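Local coordinates for protein DNA helicase RecQ (Deinococcus radiodurans, PDB 4Q48) that probably couples ATP hydrolysis to the unwinding of duplex DNA, translocating in the 3'-5' direction, with this chain holding the catalytic core, at residues A[214-219]-A[318-323]; A[377-382]-A[408-413]; A[470-475]-A[507-512]. One frame throughout, in Å; residues are numbered along the deposited sequence.

Contact 1: A[214-219]-A[318-323]; sequences YRVGLK and EGYYQE
Y320 puts its phenol oxygen against the rim of the Y214 ring. The two side chains meet at a slant, with Y320 OH at the edge of the Y214 ring, near its plane and 3.6 Å from Y214 CD1. V216 adds a methyl on the same hydroxyl: its CG2 is 4.2 Å from Y320 OH. Y214 CD1 also lies 4.4 Å from Y320 CE2, an apolar contact. Y320 reaches this far because its CG stands anti to the backbone N (chi1 174°), which carries the ring from helix 317-324 toward the strand. All three side chains are buried. The buried hydroxyl is satisfied by a hydrogen bond between Y320 OH and Y375 OH. The contact belongs to the second of the two RecA-like helicase domains. Strand 212-218 is the outermost strand of its parallel sheet, next to strand 334-340. M338 of that neighbour packs on both V216 and Y320. Farther out lies the zinc-binding region. The V216 backbone N donates to D402 OD2, and the Y214 side chain comes within about 4 Å of that of the zinc ligand C401. The zinc ion itself is about 7 Å from the Y214 side chain.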
ATOM      1  N   TYR A 214      11.626  12.181  -3.879  1.00 29.22           N
ATOM      2  CA  TYR A 214      12.126  10.819  -3.571  1.00 34.55           C
ATOM      3  C   TYR A 214      13.537  10.532  -4.118  1.00 33.37           C
ATOM      4  O   TYR A 214      13.833  10.801  -5.289  1.00 30.68           O
ATOM      5  CB  TYR A 214      11.147   9.752  -4.078  1.00 34.09           C
ATOM      6  CG  TYR A 214       9.811   9.814  -3.373  1.00 33.60           C
ATOM      7  CD1 TYR A 214       9.585   9.120  -2.186  1.00 28.29           C
ATOM      8  CD2 TYR A 214       8.788  10.607  -3.881  1.00 33.47           C
ATOM      9  CE1 TYR A 214       8.362   9.195  -1.543  1.00 29.93           C
ATOM     10  CE2 TYR A 214       7.580  10.709  -3.239  1.00 36.32           C
ATOM     11  CZ  TYR A 214       7.363  10.001  -2.075  1.00 36.52           C
ATOM     12  OH  TYR A 214       6.134  10.120  -1.470  1.00 35.43           O
ATOM     13  N   ARG A 215      14.407  10.037  -3.237  1.00 29.04           N
ATOM     14  CA  ARG A 215      15.759   9.650  -3.615  1.00 31.39           C
ATOM     15  C   ARG A 215      16.203   8.327  -3.029  1.00 33.69           C
ATOM     16  O   ARG A 215      16.098   8.097  -1.816  1.00 32.90           O
ATOM     17  CB  ARG A 215      16.779  10.696  -3.190  1.00 32.23           C
ATOM     18  CG  ARG A 215      16.669  12.046  -3.862  1.00 34.20           C
ATOM     19  CD  ARG A 215      17.827  12.894  -3.374  1.00 31.24           C
ATOM     20  NE  ARG A 215      17.422  14.281  -3.267  1.00 36.87           N
ATOM     21  CZ  ARG A 215      18.104  15.196  -2.603  1.00 31.75           C
ATOM     22  NH1 ARG A 215      19.219  14.841  -1.988  1.00 28.27           N
ATOM     23  NH2 ARG A 215      17.652  16.443  -2.550  1.00 27.66           N
ATOM     24  N   VAL A 216      16.743   7.481  -3.902  1.00 32.79           N
ATOM     25  CA  VAL A 216      17.368   6.232  -3.499  1.00 32.74           C
ATOM     26  C   VAL A 216      18.743   6.201  -4.164  1.00 34.32           C
ATOM     27  O   VAL A 216      18.886   6.598  -5.310  1.00 37.76           O
ATOM     28  CB  VAL A 216      16.523   5.004  -3.914  1.00 33.09           C
ATOM     29  CG1 VAL A 216      17.171   3.741  -3.434  1.00 30.53           C
ATOM     30  CG2 VAL A 216      15.095   5.112  -3.368  1.00 29.40           C
ATOM     31  N   GLY A 217      19.763   5.770  -3.443  1.00 32.27           N
ATOM     32  CA  GLY A 217      21.092   5.715  -4.010  1.00 24.42           C
ATOM     33  C   GLY A 217      21.911   4.650  -3.306  1.00 38.05           C
ATOM     34  O   GLY A 217      21.443   4.045  -2.314  1.00 36.17           O
ATOM     35  N   LEU A 218      23.156   4.467  -3.765  1.00 39.63           N
ATOM     36  CA  LEU A 218      23.992   3.357  -3.302  1.00 40.69           C
ATOM     37  C   LEU A 218      24.663   3.665  -1.970  1.00 33.09           C
ATOM     38  O   LEU A 218      25.224   4.720  -1.806  1.00 34.58           O
ATOM     39  CB  LEU A 218      25.053   3.039  -4.370  1.00 38.26           C
ATOM     40  CG  LEU A 218      26.167   2.065  -3.962  1.00 39.75           C
ATOM     41  CD1 LEU A 218      25.587   0.786  -3.443  1.00 32.56           C
ATOM     42  CD2 LEU A 218      27.153   1.791  -5.103  1.00 36.50           C
ATOM     43  N   LYS A 219      24.597   2.725  -1.026  1.00 36.80           N
ATOM     44  CA  LYS A 219      25.226   2.885   0.297  1.00 36.29           C
ATOM     45  C   LYS A 219      26.738   2.953   0.196  1.00 37.80           C
ATOM     46  O   LYS A 219      27.348   2.099  -0.433  1.00 50.21           O
ATOM     47  CB  LYS A 219      24.811   1.739   1.217  1.00 36.07           C
ATOM     48  CG  LYS A 219      25.369   1.820   2.619  1.00 35.61           C
ATOM     49  CD  LYS A 219      24.276   1.642   3.652  1.00 29.23           C
ATOM     50  CE  LYS A 219      23.874   0.242   3.812  1.00 32.90           C
ATOM     51  NZ  LYS A 219      22.710   0.145   4.734  1.00 39.97           N
ATOM     52  N   GLU A 318       4.855  -0.770   1.385  1.00 42.68           N
ATOM     53  CA  GLU A 318       3.863  -0.221   2.316  1.00 45.84           C
ATOM     54  C   GLU A 318       4.553   0.559   3.437  1.00 44.84           C
ATOM     55  O   GLU A 318       4.230   1.727   3.683  1.00 47.41           O
ATOM     56  CB  GLU A 318       3.031  -1.334   2.949  1.00 46.61           C
ATOM     57  CG  GLU A 318       2.113  -2.082   2.031  1.00 55.39           C
ATOM     58  CD  GLU A 318       2.814  -3.254   1.367  1.00 54.98           C
ATOM     59  OE1 GLU A 318       4.056  -3.202   1.206  1.00 42.90           O
ATOM     60  OE2 GLU A 318       2.125  -4.254   1.054  1.00 66.92           O
ATOM     61  N   GLY A 319       5.535  -0.083   4.072  1.00 37.82           N
ATOM     62  CA  GLY A 319       6.292   0.536   5.141  1.00 40.55           C
ATOM     63  C   GLY A 319       7.074   1.749   4.690  1.00 39.74           C
ATOM     64  O   GLY A 319       7.112   2.767   5.378  1.00 42.64           O
ATOM     65  N   TYR A 320       7.696   1.636   3.525  1.00 39.13           N
ATOM     66  CA  TYR A 320       8.477   2.722   2.962  1.00 36.69           C
ATOM     67  C   TYR A 320       7.579   3.937   2.732  1.00 39.75           C
ATOM     68  O   TYR A 320       7.936   5.075   3.067  1.00 39.79           O
ATOM     69  CB  TYR A 320       9.171   2.266   1.673  1.00 32.37           C
ATOM     70  CG  TYR A 320       9.896   3.368   0.951  1.00 35.28           C
ATOM     71  CD1 TYR A 320      11.127   3.831   1.385  1.00 34.31           C
ATOM     72  CD2 TYR A 320       9.321   3.979  -0.152  1.00 34.22           C
ATOM     73  CE1 TYR A 320      11.776   4.866   0.717  1.00 33.98           C
ATOM     74  CE2 TYR A 320       9.956   5.000  -0.817  1.00 34.14           C
ATOM     75  CZ  TYR A 320      11.184   5.447  -0.386  1.00 33.86           C
ATOM     76  OH  TYR A 320      11.802   6.475  -1.079  1.00 28.21           O
ATOM     77  N   TYR A 321       6.405   3.702   2.174  1.00 38.77           N
ATOM     78  CA  TYR A 321       5.472   4.795   1.930  1.00 37.82           C
ATOM     79  C   TYR A 321       4.966   5.437   3.235  1.00 37.34           C
ATOM     80  O   TYR A 321       4.828   6.663   3.330  1.00 36.00           O
ATOM     81  CB  TYR A 321       4.288   4.299   1.107  1.00 38.93           C
ATOM     82  CG  TYR A 321       3.312   5.376   0.810  1.00 38.86           C
ATOM     83  CD1 TYR A 321       3.508   6.237  -0.269  1.00 41.72           C
ATOM     84  CD2 TYR A 321       2.214   5.581   1.633  1.00 38.23           C
ATOM     85  CE1 TYR A 321       2.603   7.252  -0.543  1.00 37.04           C
ATOM     86  CE2 TYR A 321       1.319   6.595   1.381  1.00 37.53           C
ATOM     87  CZ  TYR A 321       1.511   7.419   0.295  1.00 38.47           C
ATOM     88  OH  TYR A 321       0.594   8.403   0.061  1.00 42.58           O
ATOM     89  N   GLN A 322       4.693   4.626   4.252  1.00 37.31           N
ATOM     90  CA  GLN A 322       4.175   5.212   5.475  1.00 40.01           C
ATOM     91  C   GLN A 322       5.324   5.977   6.131  1.00 40.14           C
ATOM     92  O   GLN A 322       5.139   7.085   6.644  1.00 36.87           O
ATOM     93  CB  GLN A 322       3.605   4.169   6.451  1.00 39.92           C
ATOM     94  CG  GLN A 322       3.605   4.707   7.893  1.00 48.90           C
ATOM     95  CD  GLN A 322       3.343   3.675   8.987  1.00 69.48           C
ATOM     96  OE1 GLN A 322       3.916   2.578   8.984  1.00 82.53           O
ATOM     97  NE2 GLN A 322       2.508   4.046   9.959  1.00 68.02           N
ATOM     98  N   GLU A 323       6.524   5.410   6.083  1.00 39.33           N
ATOM     99  CA  GLU A 323       7.638   6.060   6.744  1.00 36.60           C
ATOM    100  C   GLU A 323       8.044   7.376   6.053  1.00 33.04           C
ATOM    101  O   GLU A 323       8.037   8.413   6.677  1.00 32.24           O
ATOM    102  CB  GLU A 323       8.820   5.108   6.835  1.00 35.47           C
ATOM    103  CG  GLU A 323       8.693   4.124   7.954  1.00 36.52           C
ATOM    104  CD  GLU A 323       9.432   2.826   7.677  1.00 44.56           C
ATOM    105  OE1 GLU A 323      10.442   2.869   6.939  1.00 41.58           O
ATOM    106  OE2 GLU A 323       8.987   1.759   8.171  1.00 52.61           O
TER

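Contact 2: A[377-382]-A[408-413]. With ZN (zinc ion), chain C.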
ATOM      1  N   GLU A 377      15.458   0.214  -8.201  1.00 35.33           N
ATOM      2  CA  GLU A 377      16.230   0.142  -9.444  1.00 37.00           C
ATOM      3  C   GLU A 377      15.647   0.902 -10.626  1.00 31.84           C
ATOM      4  O   GLU A 377      16.084   0.695 -11.768  1.00 33.51           O
ATOM      5  CB  GLU A 377      16.425  -1.333  -9.821  1.00 35.88           C
ATOM      6  CG  GLU A 377      17.627  -1.950  -9.152  1.00 43.81           C
ATOM      7  CD  GLU A 377      17.473  -3.434  -8.956  1.00 59.36           C
ATOM      8  OE1 GLU A 377      16.623  -4.032  -9.652  1.00 61.20           O
ATOM      9  OE2 GLU A 377      18.182  -3.996  -8.084  1.00 67.59           O
ATOM     10  N   ALA A 378      14.653   1.745 -10.373  1.00 25.80           N
ATOM     11  CA  ALA A 378      13.911   2.375 -11.466  1.00 26.46           C
ATOM     12  C   ALA A 378      14.808   3.077 -12.473  1.00 33.95           C
ATOM     13  O   ALA A 378      15.775   3.772 -12.125  1.00 33.95           O
ATOM     14  CB  ALA A 378      12.897   3.336 -10.928  1.00 30.49           C
ATOM     15  N   ALA A 379      14.512   2.853 -13.746  1.00 38.97           N
ATOM     16  CA  ALA A 379      15.314   3.448 -14.804  1.00 31.87           C
ATOM     17  C   ALA A 379      14.561   4.671 -15.297  1.00 30.77           C
ATOM     18  O   ALA A 379      15.104   5.562 -15.915  1.00 35.77           O
ATOM     19  CB  ALA A 379      15.547   2.461 -15.893  1.00 28.78           C
ATOM     20  N   THR A 380      13.298   4.727 -14.930  1.00 32.38           N
ATOM     21  CA  THR A 380      12.455   5.875 -15.186  1.00 31.40           C
ATOM     22  C   THR A 380      11.876   6.313 -13.858  1.00 28.91           C
ATOM     23  O   THR A 380      11.925   5.562 -12.895  1.00 31.49           O
ATOM     24  CB  THR A 380      11.327   5.521 -16.197  1.00 37.26           C
ATOM     25  OG1 THR A 380      10.615   4.339 -15.751  1.00 32.41           O
ATOM     26  CG2 THR A 380      11.926   5.226 -17.567  1.00 27.27           C
ATOM     27  N   CYS A 381      11.333   7.522 -13.822  1.00 31.26           N
ATOM     28  CA  CYS A 381      10.723   8.153 -12.632  1.00 33.98           C
ATOM     29  C   CYS A 381      10.363   7.225 -11.474  1.00 33.65           C
ATOM     30  O   CYS A 381       9.572   6.293 -11.660  1.00 38.00           O
ATOM     31  CB  CYS A 381       9.474   8.893 -13.081  1.00 31.72           C
ATOM     32  SG  CYS A 381       8.586   9.812 -11.802  1.00 37.33           S
ATOM     33  N   ARG A 382      10.961   7.446 -10.300  1.00 32.82           N
ATOM     34  CA  ARG A 382      10.668   6.606  -9.130  1.00 31.90           C
ATOM     35  C   ARG A 382       9.225   6.725  -8.688  1.00 31.33           C
ATOM     36  O   ARG A 382       8.641   5.747  -8.250  1.00 29.70           O
ATOM     37  CB  ARG A 382      11.499   6.980  -7.914  1.00 33.08           C
ATOM     38  CG  ARG A 382      12.919   7.226  -8.140  1.00 38.92           C
ATOM     39  CD  ARG A 382      13.599   7.056  -6.838  1.00 35.49           C
ATOM     40  NE  ARG A 382      14.016   5.679  -6.796  1.00 38.57           N
ATOM     41  CZ  ARG A 382      15.171   5.272  -7.288  1.00 37.81           C
ATOM     42  NH1 ARG A 382      16.014   6.162  -7.804  1.00 38.93           N
ATOM     43  NH2 ARG A 382      15.483   3.991  -7.241  1.00 36.77           N
ATOM     44  N   PRO A 408      19.589   8.264 -15.154  1.00 42.93           N
ATOM     45  CA  PRO A 408      20.733   7.360 -15.294  1.00 38.96           C
ATOM     46  C   PRO A 408      20.876   6.909 -16.749  1.00 40.02           C
ATOM     47  O   PRO A 408      19.957   7.155 -17.534  1.00 38.99           O
ATOM     48  CB  PRO A 408      20.377   6.196 -14.347  1.00 38.23           C
ATOM     49  CG  PRO A 408      18.903   6.331 -14.044  1.00 31.63           C
ATOM     50  CD  PRO A 408      18.366   7.539 -14.753  1.00 31.43           C
ATOM     51  N   ARG A 409      21.992   6.281 -17.115  1.00 41.61           N
ATOM     52  CA  ARG A 409      22.148   5.811 -18.491  1.00 41.21           C
ATOM     53  C   ARG A 409      21.329   4.526 -18.643  1.00 51.20           C
ATOM     54  O   ARG A 409      21.352   3.634 -17.763  1.00 43.51           O
ATOM     55  CB  ARG A 409      23.609   5.597 -18.877  1.00 43.64           C
ATOM     56  CG  ARG A 409      24.582   6.623 -18.306  1.00 53.87           C
ATOM     57  CD  ARG A 409      26.027   6.468 -18.834  1.00 50.30           C
ATOM     58  NE  ARG A 409      26.095   6.360 -20.295  1.00 50.80           N
ATOM     59  CZ  ARG A 409      26.672   5.354 -20.951  1.00 53.27           C
ATOM     60  NH1 ARG A 409      27.231   4.347 -20.276  1.00 51.08           N
ATOM     61  NH2 ARG A 409      26.685   5.356 -22.284  1.00 44.30           N
ATOM     62  N   VAL A 410      20.555   4.454 -19.727  1.00 42.98           N
ATOM     63  CA  VAL A 410      19.636   3.344 -19.873  1.00 37.56           C
ATOM     64  C   VAL A 410      19.849   2.493 -21.119  1.00 34.80           C
ATOM     65  O   VAL A 410      20.188   2.976 -22.191  1.00 35.70           O
ATOM     66  CB  VAL A 410      18.175   3.843 -19.858  1.00 33.89           C
ATOM     67  CG1 VAL A 410      17.828   4.418 -18.491  1.00 33.50           C
ATOM     68  CG2 VAL A 410      17.928   4.858 -20.957  1.00 28.61           C
ATOM     69  N   ARG A 411      19.648   1.198 -20.951  1.00 36.76           N
ATOM     70  CA  ARG A 411      19.522   0.311 -22.089  1.00 37.67           C
ATOM     71  C   ARG A 411      18.056   0.261 -22.567  1.00 32.57           C
ATOM     72  O   ARG A 411      17.136   0.114 -21.760  1.00 29.30           O
ATOM     73  CB  ARG A 411      20.013  -1.081 -21.713  1.00 39.79           C
ATOM     74  CG  ARG A 411      21.348  -1.064 -21.031  1.00 40.07           C
ATOM     75  CD  ARG A 411      21.582  -2.377 -20.370  1.00 40.69           C
ATOM     76  NE  ARG A 411      21.280  -3.484 -21.274  1.00 46.99           N
ATOM     77  CZ  ARG A 411      21.030  -4.727 -20.863  1.00 45.07           C
ATOM     78  NH1 ARG A 411      21.026  -5.000 -19.555  1.00 39.24           N
ATOM     79  NH2 ARG A 411      20.767  -5.685 -21.754  1.00 32.34           N
ATOM     80  N   ASP A 412      17.839   0.396 -23.874  1.00 30.43           N
ATOM     81  CA  ASP A 412      16.484   0.343 -24.402  1.00 32.75           C
ATOM     82  C   ASP A 412      16.206  -1.095 -24.860  1.00 33.95           C
ATOM     83  O   ASP A 412      16.867  -1.611 -25.754  1.00 38.25           O
ATOM     84  CB  ASP A 412      16.271   1.322 -25.556  1.00 25.36           C
ATOM     85  CG  ASP A 412      14.817   1.400 -25.987  1.00 36.63           C
ATOM     86  OD1 ASP A 412      14.121   0.366 -25.859  1.00 33.77           O
ATOM     87  OD2 ASP A 412      14.357   2.476 -26.476  1.00 42.61           O
ATOM     88  N   LEU A 413      15.226  -1.736 -24.236  1.00 26.19           N
ATOM     89  CA  LEU A 413      14.895  -3.101 -24.578  1.00 30.15           C
ATOM     90  C   LEU A 413      13.426  -3.183 -24.979  1.00 30.77           C
ATOM     91  O   LEU A 413      12.804  -4.222 -24.880  1.00 30.22           O
ATOM     92  CB  LEU A 413      15.209  -4.036 -23.415  1.00 31.17           C
ATOM     93  CG  LEU A 413      16.691  -4.352 -23.286  1.00 33.53           C
ATOM     94  CD1 LEU A 413      16.965  -5.062 -21.989  1.00 33.10           C
ATOM     95  CD2 LEU A 413      17.096  -5.215 -24.446  1.00 35.30           C
TER
HETATM   96 ZN    ZN C 801      10.158  11.433 -11.096  1.00 35.00          ZN
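V410 holds CG1 anti to its carbonyl carbon (chi1 -66°), and this turns the methyl onto A379. In the same loop as A379, C381 has SG anti to the backbone N (chi1 -177°), which sends the sulfur to the zinc ion. The contact thus joins the Cys4 zinc-binding region to strand 410-412 of the RQC domain, a winged-helix domain in this family. A379 is the centre of it. Its CB packs 4.0 Å from V410 CG1, and the same V410 CG1 sits 3.9 Å from A379 O. P408 reaches the same carbonyl through CD, 4.0 Å from A379 O. P408 CG lies farther off, 4.5 Å from A378 O. These are van der Waals contacts, made by one small methyl, two carbonyls, a proline ring and a valine branch.

Strand 508-510 covers the junction from the RQC side. R510 NE donates to A378 O, and L508 touches both T380 and V410. The loop runs from the end of helix 359-376 to helix 382-389. C381 takes the N-cap position of the second helix, and its sulfur also caps a backbone N there. C398, C401 and C404 complete the zinc site, while R382 makes a salt bridge with D402. At the other end of segment 408-413, L413 stands at the N-cap position before helix 414-426. Its CD1 rests over one face of the R411 guanidinium, 3.8 Å above the plane and toward its rim. At the metal, C381 SG binds the zinc ion at 2.4 Å.

Contact 3: A[470-475]-A[507-512]; sequences WRSVLR and LLLRED
L509 extends its CD2 methyl to the S472 hydroxyl, with L509 CD2 4.0 Å from S472 OG. This packs strand 508-510, the last strand of this construct, on helix 467-479 of the RQC domain. The domain has a winged-helix fold, and the helix leads into the short strands 483-484 and 492-493, consistent with the wing. L509 has CG anti to its carbonyl carbon and beside the backbone N (chi1 -84°), which lets one branch face the helix. On the helix side, S472 has OG anti to its backbone N (chi1 161°), so the oxygen stands out toward the leucine.

The second meeting is looser and wholly apolar. V473 CG1 lies 4.4 Å from L507 CD2, and both residues are buried. L507 and L509 project to the same side of their chain, with L508 between them. Their branches also lie together: L507 CD2 is 4.4 Å from L509 CD1. The backbones stay well apart, 8.8 Å between V473 CA and L507 CA, and the segments meet through side chains alone.

L507 also packs on A417 of helix 414-426, while the L507 N bonds to T414 OG1. The same helix meets W470 and L474, so helix 467-479 and segment 507-512 share one neighbour. The helix is regular here, with L474 N bonded to W470 O at 2.7 Å. R475 folds back along it, and one face of its guanidinium lies over R471 O, which is 3.6 Å above the plane and toward the rim.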
ATOM      1  N   TRP A 470      16.683 -12.940 -22.370  1.00 40.53           N
ATOM      2  CA  TRP A 470      15.254 -13.094 -22.429  1.00 34.51           C
ATOM      3  C   TRP A 470      14.702 -13.290 -21.056  1.00 36.87           C
ATOM      4  O   TRP A 470      13.699 -12.674 -20.711  1.00 36.62           O
ATOM      5  CB  TRP A 470      14.872 -14.254 -23.330  1.00 36.59           C
ATOM      6  CG  TRP A 470      15.027 -13.899 -24.748  1.00 34.21           C
ATOM      7  CD1 TRP A 470      15.860 -14.484 -25.661  1.00 38.51           C
ATOM      8  CD2 TRP A 470      14.346 -12.854 -25.435  1.00 32.19           C
ATOM      9  NE1 TRP A 470      15.743 -13.856 -26.878  1.00 39.33           N
ATOM     10  CE2 TRP A 470      14.814 -12.850 -26.764  1.00 41.32           C
ATOM     11  CE3 TRP A 470      13.384 -11.916 -25.059  1.00 34.90           C
ATOM     12  CZ2 TRP A 470      14.344 -11.939 -27.724  1.00 43.22           C
ATOM     13  CZ3 TRP A 470      12.924 -11.001 -26.014  1.00 35.22           C
ATOM     14  CH2 TRP A 470      13.402 -11.022 -27.326  1.00 33.38           C
ATOM     15  N   ARG A 471      15.373 -14.118 -20.262  1.00 40.27           N
ATOM     16  CA  ARG A 471      14.894 -14.424 -18.922  1.00 36.95           C
ATOM     17  C   ARG A 471      14.882 -13.134 -18.135  1.00 40.72           C
ATOM     18  O   ARG A 471      13.979 -12.888 -17.308  1.00 43.48           O
ATOM     19  CB  ARG A 471      15.770 -15.470 -18.236  1.00 35.85           C
ATOM     20  CG  ARG A 471      15.611 -16.885 -18.770  1.00 36.12           C
ATOM     21  CD  ARG A 471      14.159 -17.367 -18.766  1.00 40.86           C
ATOM     22  NE  ARG A 471      13.706 -17.806 -17.452  1.00 46.19           N
ATOM     23  CZ  ARG A 471      13.864 -19.045 -16.991  1.00 46.35           C
ATOM     24  NH1 ARG A 471      14.481 -19.955 -17.747  1.00 45.33           N
ATOM     25  NH2 ARG A 471      13.413 -19.372 -15.776  1.00 42.34           N
ATOM     26  N   SER A 472      15.895 -12.315 -18.412  1.00 39.61           N
ATOM     27  CA  SER A 472      16.037 -10.991 -17.825  1.00 37.74           C
ATOM     28  C   SER A 472      14.901 -10.047 -18.260  1.00 38.20           C
ATOM     29  O   SER A 472      14.213  -9.457 -17.409  1.00 33.99           O
ATOM     30  CB  SER A 472      17.396 -10.403 -18.201  1.00 34.24           C
ATOM     31  OG  SER A 472      17.394  -8.997 -18.023  1.00 36.46           O
ATOM     32  N   VAL A 473      14.691  -9.940 -19.576  1.00 36.91           N
ATOM     33  CA  VAL A 473      13.608  -9.133 -20.127  1.00 30.88           C
ATOM     34  C   VAL A 473      12.301  -9.583 -19.490  1.00 33.77           C
ATOM     35  O   VAL A 473      11.485  -8.746 -19.065  1.00 31.72           O
ATOM     36  CB  VAL A 473      13.494  -9.260 -21.670  1.00 30.45           C
ATOM     37  CG1 VAL A 473      12.128  -8.839 -22.139  1.00 34.19           C
ATOM     38  CG2 VAL A 473      14.553  -8.440 -22.384  1.00 31.48           C
ATOM     39  N   LEU A 474      12.116 -10.902 -19.388  1.00 32.65           N
ATOM     40  CA  LEU A 474      10.888 -11.436 -18.804  1.00 30.34           C
ATOM     41  C   LEU A 474      10.708 -11.069 -17.341  1.00 33.35           C
ATOM     42  O   LEU A 474       9.607 -10.699 -16.958  1.00 35.73           O
ATOM     43  CB  LEU A 474      10.805 -12.957 -18.976  1.00 30.49           C
ATOM     44  CG  LEU A 474      10.669 -13.437 -20.440  1.00 33.63           C
ATOM     45  CD1 LEU A 474      10.935 -14.935 -20.557  1.00 35.58           C
ATOM     46  CD2 LEU A 474       9.304 -13.062 -21.076  1.00 28.15           C
ATOM     47  N   ARG A 475      11.770 -11.103 -16.537  1.00 34.35           N
ATOM     48  CA  ARG A 475      11.627 -10.745 -15.132  1.00 29.00           C
ATOM     49  C   ARG A 475      11.226  -9.313 -15.045  1.00 30.59           C
ATOM     50  O   ARG A 475      10.388  -8.914 -14.232  1.00 33.44           O
ATOM     51  CB  ARG A 475      12.913 -11.000 -14.356  1.00 33.86           C
ATOM     52  CG  ARG A 475      13.114 -12.472 -14.006  1.00 47.45           C
ATOM     53  CD  ARG A 475      14.264 -12.697 -13.037  1.00 47.20           C
ATOM     54  NE  ARG A 475      15.516 -12.172 -13.572  1.00 53.26           N
ATOM     55  CZ  ARG A 475      16.339 -12.878 -14.348  1.00 45.02           C
ATOM     56  NH1 ARG A 475      16.032 -14.137 -14.642  1.00 45.64           N
ATOM     57  NH2 ARG A 475      17.470 -12.336 -14.805  1.00 33.50           N
ATOM     58  N   LEU A 507      10.626  -0.031 -22.629  1.00 28.11           N
ATOM     59  CA  LEU A 507      11.213  -0.800 -21.527  1.00 27.85           C
ATOM     60  C   LEU A 507      12.681  -0.433 -21.320  1.00 29.56           C
ATOM     61  O   LEU A 507      13.500  -0.729 -22.175  1.00 34.58           O
ATOM     62  CB  LEU A 507      11.116  -2.286 -21.794  1.00 28.63           C
ATOM     63  CG  LEU A 507      11.811  -3.133 -20.746  1.00 30.47           C
ATOM     64  CD1 LEU A 507      11.131  -2.911 -19.399  1.00 35.98           C
ATOM     65  CD2 LEU A 507      11.821  -4.601 -21.133  1.00 25.45           C
ATOM     66  N   LEU A 508      13.027   0.240 -20.223  1.00 33.72           N
ATOM     67  CA  LEU A 508      14.424   0.638 -19.992  1.00 24.88           C
ATOM     68  C   LEU A 508      15.024  -0.026 -18.761  1.00 28.52           C
ATOM     69  O   LEU A 508      14.482   0.067 -17.677  1.00 32.43           O
ATOM     70  CB  LEU A 508      14.538   2.153 -19.842  1.00 22.98           C
ATOM     71  CG  LEU A 508      13.809   3.027 -20.882  1.00 31.44           C
ATOM     72  CD1 LEU A 508      14.140   4.512 -20.728  1.00 21.05           C
ATOM     73  CD2 LEU A 508      14.121   2.566 -22.300  1.00 30.12           C
ATOM     74  N   LEU A 509      16.193  -0.628 -18.922  1.00 28.10           N
ATOM     75  CA  LEU A 509      16.983  -1.102 -17.804  1.00 28.66           C
ATOM     76  C   LEU A 509      18.161  -0.131 -17.553  1.00 37.24           C
ATOM     77  O   LEU A 509      18.612   0.595 -18.469  1.00 31.12           O
ATOM     78  CB  LEU A 509      17.506  -2.513 -18.067  1.00 33.53           C
ATOM     79  CG  LEU A 509      16.606  -3.715 -17.754  1.00 43.33           C
ATOM     80  CD1 LEU A 509      15.359  -3.780 -18.665  1.00 37.24           C
ATOM     81  CD2 LEU A 509      17.393  -4.994 -17.836  1.00 41.77           C
ATOM     82  N   ARG A 510      18.621  -0.070 -16.303  1.00 40.41           N
ATOM     83  CA  ARG A 510      19.810   0.723 -15.975  1.00 37.69           C
ATOM     84  C   ARG A 510      20.987   0.153 -16.728  1.00 41.17           C
ATOM     85  O   ARG A 510      21.069  -1.074 -16.857  1.00 40.31           O
ATOM     86  CB  ARG A 510      20.063   0.705 -14.485  1.00 35.29           C
ATOM     87  CG  ARG A 510      19.366   1.826 -13.802  1.00 28.32           C
ATOM     88  CD  ARG A 510      19.385   1.630 -12.319  1.00 35.85           C
ATOM     89  NE  ARG A 510      18.788   2.798 -11.686  1.00 46.32           N
ATOM     90  CZ  ARG A 510      19.476   3.824 -11.194  1.00 51.89           C
ATOM     91  NH1 ARG A 510      20.811   3.808 -11.206  1.00 41.33           N
ATOM     92  NH2 ARG A 510      18.815   4.848 -10.662  1.00 50.62           N
ATOM     93  N   GLU A 511      21.874   1.019 -17.241  1.00 44.02           N
ATOM     94  CA  GLU A 511      23.047   0.551 -18.001  1.00 39.97           C
ATOM     95  C   GLU A 511      23.999  -0.349 -17.217  1.00 43.23           C
ATOM     96  O   GLU A 511      24.514  -1.287 -17.803  1.00 50.77           O
ATOM     97  CB  GLU A 511      23.812   1.730 -18.592  1.00 47.20           C
ATOM     98  CG  GLU A 511      24.842   1.372 -19.692  1.00 53.73           C
ATOM     99  CD  GLU A 511      24.223   0.958 -21.035  1.00 50.30           C
ATOM    100  OE1 GLU A 511      23.769   1.835 -21.814  1.00 51.02           O
ATOM    101  OE2 GLU A 511      24.221  -0.250 -21.330  1.00 46.55           O
ATOM    102  N   ASP A 512      24.189  -0.107 -15.914  1.00 46.89           N
ATOM    103  CA  ASP A 512      24.974  -1.004 -15.015  1.00 60.33           C
ATOM    104  C   ASP A 512      25.876  -2.085 -15.666  1.00 70.57           C
ATOM    105  O   ASP A 512      26.975  -2.409 -15.174  1.00 73.77           O
ATOM    106  CB  ASP A 512      24.035  -1.704 -14.025  1.00 54.93           C
ATOM    107  CG  ASP A 512      23.758  -0.860 -12.809  1.00 57.40           C
ATOM    108  OD1 ASP A 512      24.098   0.343 -12.874  1.00 55.63           O
ATOM    109  OD2 ASP A 512      23.199  -1.389 -11.814  1.00 49.56           O
TER

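From the N terminus the contacts close in series; none nest and none cross. Contact 1 closes first, over 98 residues, and ties the edge strand of the second RecA-like domain to helix 317-324. Contact 2 then closes a short loop of 25 residues that carries the other three zinc cysteines. Contact 3 closes last, over 31 residues, and ties helix 467-479 to strand 508-510 within the RQC domain. R382 of contact 2 touches V216 of contact 1, so the zinc region lies against the helicase sheet. Contacts 2 and 3 are only 10 Å apart between centres. Their strands 410-412 and 508-510 form one antiparallel pair, with a probable hydrogen bond from R411 N to L509 O, 2.8 Å.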